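Serine--tRNA ligase (Pyrococcus horikoshii, PDB 2ZR2) probably attaches serine to tRNA(Ser), and also to tRNA(Sec) as the first step toward selenocysteinyl-tRNA, at the expense of ATP. Local coordinates at residues G182-Y187 / R298-H303. Sequence-based numbering, arbitrary orientation.
With AMP (adenosine monophosphate), chain C; SO4 (sulfate ion), chain D; SO4 (sulfate ion), chain E.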
loop_
_atom_site.group_PDB
_atom_site.type_symbol
_atom_site.label_atom_id
_atom_site.label_comp_id
_atom_site.label_asym_id
_atom_site.label_seq_id
_atom_site.Cartn_x
_atom_site.Cartn_y
_atom_site.Cartn_z
ATOM N N GLY A 182 -2.930 -9.973 11.298
ATOM C CA GLY A 182 -3.540 -11.246 10.981
ATOM C C GLY A 182 -2.486 -12.148 10.371
ATOM O O GLY A 182 -1.294 -11.816 10.382
ATOM N N SER A 183 -2.909 -13.278 9.816
ATOM C CA SER A 183 -1.955 -14.211 9.241
ATOM C C SER A 183 -1.452 -13.779 7.878
ATOM O O SER A 183 -2.109 -13.017 7.154
ATOM C CB SER A 183 -2.564 -15.609 9.145
ATOM O OG SER A 183 -3.710 -15.593 8.324
ATOM N N ARG A 184 -0.270 -14.287 7.553
ATOM C CA ARG A 184 0.402 -14.015 6.297
ATOM C C ARG A 184 0.875 -12.578 6.076
ATOM O O ARG A 184 1.157 -12.167 4.944
ATOM C CB ARG A 184 -0.432 -14.564 5.129
ATOM C CG ARG A 184 -0.474 -16.107 5.202
ATOM C CD ARG A 184 -0.876 -16.833 3.926
ATOM N NE ARG A 184 -2.269 -16.607 3.590
ATOM C CZ ARG A 184 -2.868 -17.132 2.528
ATOM N NH1 ARG A 184 -4.145 -16.864 2.299
ATOM N NH2 ARG A 184 -2.193 -17.927 1.699
ATOM N N PHE A 185 0.970 -11.833 7.182
ATOM C CA PHE A 185 1.522 -10.473 7.207
ATOM C C PHE A 185 2.787 -10.638 8.062
ATOM O O PHE A 185 2.937 -11.647 8.731
ATOM C CB PHE A 185 0.597 -9.482 7.905
ATOM C CG PHE A 185 -0.430 -8.881 7.014
ATOM C CD1 PHE A 185 -1.733 -9.342 7.031
ATOM C CD2 PHE A 185 -0.090 -7.846 6.152
ATOM C CE1 PHE A 185 -2.691 -8.778 6.193
ATOM C CE2 PHE A 185 -1.035 -7.270 5.307
ATOM C CZ PHE A 185 -2.344 -7.736 5.327
ATOM N N TYR A 186 3.677 -9.658 8.080
ATOM C CA TYR A 186 4.892 -9.802 8.873
ATOM C C TYR A 186 5.594 -8.476 9.115
ATOM O O TYR A 186 5.274 -7.474 8.479
ATOM C CB TYR A 186 5.863 -10.680 8.120
ATOM C CG TYR A 186 6.088 -10.150 6.724
ATOM C CD1 TYR A 186 5.301 -10.594 5.660
ATOM C CD2 TYR A 186 7.015 -9.128 6.477
ATOM C CE1 TYR A 186 5.426 -10.034 4.384
ATOM C CE2 TYR A 186 7.146 -8.554 5.204
ATOM C CZ TYR A 186 6.345 -9.020 4.164
ATOM O OH TYR A 186 6.454 -8.492 2.898
ATOM N N TYR A 187 6.556 -8.489 10.039
ATOM C CA TYR A 187 7.421 -7.334 10.309
ATOM C C TYR A 187 8.798 -7.842 9.833
ATOM O O TYR A 187 9.226 -8.947 10.187
ATOM C CB TYR A 187 7.574 -6.996 11.809
ATOM C CG TYR A 187 6.445 -6.255 12.481
ATOM C CD1 TYR A 187 5.431 -6.944 13.144
ATOM C CD2 TYR A 187 6.404 -4.853 12.480
ATOM C CE1 TYR A 187 4.404 -6.258 13.786
ATOM C CE2 TYR A 187 5.381 -4.157 13.119
ATOM C CZ TYR A 187 4.384 -4.863 13.766
ATOM O OH TYR A 187 3.346 -4.195 14.375
ATOM N N ARG A 298 4.646 -16.670 0.579
ATOM C CA ARG A 298 3.331 -16.357 0.055
ATOM C C ARG A 298 2.606 -15.527 1.108
ATOM O O ARG A 298 1.932 -16.060 1.991
ATOM C CB ARG A 298 2.551 -17.647 -0.247
ATOM C CG ARG A 298 1.146 -17.369 -0.776
ATOM C CD ARG A 298 0.319 -18.623 -1.025
ATOM N NE ARG A 298 0.838 -19.404 -2.141
ATOM C CZ ARG A 298 1.672 -20.426 -2.007
ATOM N NH1 ARG A 298 2.081 -20.802 -0.797
ATOM N NH2 ARG A 298 2.111 -21.059 -3.084
ATOM N N VAL A 299 2.729 -14.211 0.995
ATOM C CA VAL A 299 2.125 -13.313 1.968
ATOM C C VAL A 299 1.159 -12.326 1.338
ATOM O O VAL A 299 0.985 -12.295 0.128
ATOM C CB VAL A 299 3.230 -12.522 2.684
ATOM C CG1 VAL A 299 4.058 -13.443 3.550
ATOM C CG2 VAL A 299 4.143 -11.884 1.643
ATOM N N HIS A 300 0.541 -11.504 2.173
ATOM C CA HIS A 300 -0.390 -10.502 1.682
ATOM C C HIS A 300 0.286 -9.279 1.050
ATOM O O HIS A 300 -0.304 -8.655 0.160
ATOM C CB HIS A 300 -1.323 -10.065 2.805
ATOM C CG HIS A 300 -2.296 -11.123 3.199
ATOM N ND1 HIS A 300 -3.177 -11.689 2.303
ATOM C CD2 HIS A 300 -2.524 -11.730 4.385
ATOM C CE1 HIS A 300 -3.907 -12.596 2.922
ATOM N NE2 HIS A 300 -3.533 -12.640 4.185
ATOM N N GLN A 301 1.495 -8.923 1.509
ATOM C CA GLN A 301 2.208 -7.793 0.916
ATOM C C GLN A 301 3.676 -8.097 0.627
ATOM O O GLN A 301 4.350 -8.765 1.406
ATOM C CB GLN A 301 2.125 -6.536 1.805
ATOM C CG GLN A 301 3.151 -6.480 2.904
ATOM C CD GLN A 301 2.986 -5.280 3.812
ATOM O OE1 GLN A 301 1.874 -4.954 4.223
ATOM N NE2 GLN A 301 4.094 -4.632 4.157
ATOM N N PHE A 302 4.157 -7.608 -0.510
ATOM C CA PHE A 302 5.559 -7.774 -0.879
ATOM C C PHE A 302 5.949 -6.691 -1.859
ATOM O O PHE A 302 5.096 -6.078 -2.490
ATOM C CB PHE A 302 5.848 -9.144 -1.500
ATOM C CG PHE A 302 4.971 -9.490 -2.667
ATOM C CD1 PHE A 302 3.652 -9.882 -2.470
ATOM C CD2 PHE A 302 5.465 -9.438 -3.967
ATOM C CE1 PHE A 302 2.832 -10.219 -3.561
ATOM C CE2 PHE A 302 4.653 -9.773 -5.067
ATOM C CZ PHE A 302 3.335 -10.163 -4.858
ATOM N N HIS A 303 7.248 -6.456 -1.961
ATOM C CA HIS A 303 7.797 -5.459 -2.861
ATOM C C HIS A 303 8.218 -6.137 -4.148
ATOM O O HIS A 303 8.724 -7.263 -4.134
ATOM C CB HIS A 303 8.987 -4.816 -2.193
ATOM C CG HIS A 303 8.634 -4.082 -0.948
ATOM N ND1 HIS A 303 9.548 -3.822 0.050
ATOM C CD2 HIS A 303 7.466 -3.522 -0.547
ATOM C CE1 HIS A 303 8.958 -3.135 1.015
ATOM N NE2 HIS A 303 7.693 -2.940 0.676
HETATM P P AMP C . 2.426 -12.858 -10.755
HETATM O O1P AMP C . 3.128 -13.323 -11.968
HETATM O O2P AMP C . 2.180 -11.297 -10.473
HETATM O O3P AMP C . 1.404 -13.807 -9.922
HETATM O "O5'" AMP C . 3.609 -12.990 -9.653
HETATM C "C5'" AMP C . 4.964 -12.697 -10.001
HETATM C "C4'" AMP C . 5.891 -12.893 -8.811
HETATM O "O4'" AMP C . 5.448 -12.115 -7.682
HETATM C "C3'" AMP C . 5.905 -14.332 -8.303
HETATM O "O3'" AMP C . 6.771 -15.121 -9.121
HETATM C "C2'" AMP C . 6.569 -14.128 -6.964
HETATM O "O2'" AMP C . 7.969 -13.891 -7.135
HETATM C "C1'" AMP C . 5.865 -12.854 -6.458
HETATM N N9 AMP C . 4.634 -13.201 -5.688
HETATM C C8 AMP C . 3.413 -13.458 -6.195
HETATM N N7 AMP C . 2.560 -13.678 -5.189
HETATM C C5 AMP C . 3.239 -13.567 -4.050
HETATM C C6 AMP C . 2.896 -13.682 -2.705
HETATM N N6 AMP C . 1.653 -13.964 -2.354
HETATM N N1 AMP C . 3.845 -13.496 -1.757
HETATM C C2 AMP C . 5.109 -13.199 -2.094
HETATM N N3 AMP C . 5.460 -13.084 -3.379
HETATM C C4 AMP C . 4.552 -13.264 -4.366
HETATM S S SO4 D . -5.266 -15.514 5.456
HETATM O O1 SO4 D . -5.961 -14.388 6.115
HETATM O O2 SO4 D . -3.809 -15.279 5.489
HETATM O O3 SO4 D . -5.567 -16.773 6.160
HETATM O O4 SO4 D . -5.725 -15.626 4.058
HETATM S S SO4 E . 3.370 -24.130 -0.299
HETATM O O1 SO4 E . 2.680 -23.106 0.508
HETATM O O2 SO4 E . 4.728 -24.334 0.248
HETATM O O3 SO4 E . 2.619 -25.401 -0.270
HETATM O O4 SO4 E . 3.448 -23.658 -1.692
#
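The loop at Arg184 meets the lead-in to strand 301-311 through one backbone bond, His300 N to Arg184 O at 2.9 Å, nearly straight at the hydrogen (166°). A second tie comes from a side chain: Tyr186 OH donates to Gln301 O at 2.6 Å, from above the carbonyl plane. Between these bonds Val299 meets the edge of the Tyr186 ring, CG2 lying 3.5 Å from CE1. The Phe185 ring takes His300 CB over one face, 3.8 Å from its centroid and 20° off the normal, whereas Gln301 OE1 sits at the ring edge and is hydrogen-bonded to Tyr219 N of the second subunit. With CG anti to the carbonyl carbon (chi1 -70°), His300 carries its imidazole toward the loop and a sulfate; ND1 bonds to Arg283 O, and NE2 reaches sulfate O2 at 3.0 Å. Arg184 NE and, weakly, Ser183 OG converge on the same O2. Arg184, bent at chi3, also sets NH1 on O4 at 2.7 Å; NH1 bonds to Glu285 O as well, and NH2 to Thr288 OG1. Alongside it, Arg298 points the same way and binds a separate sulfate.

Val299 N donates to N1 of AMP at 3.1 Å, AMP N6 returns a weak bond to Val299 O, and Phe302 lies over a face of the adenine, so the loop backs a part of the motif 2 hairpin that binds adenine, Arg283 and Glu370 being among the other AMP partners. The sulfates, probably from the crystallisation liquor, occupy sites suited to anions, where they would offset the arginines' positive charge.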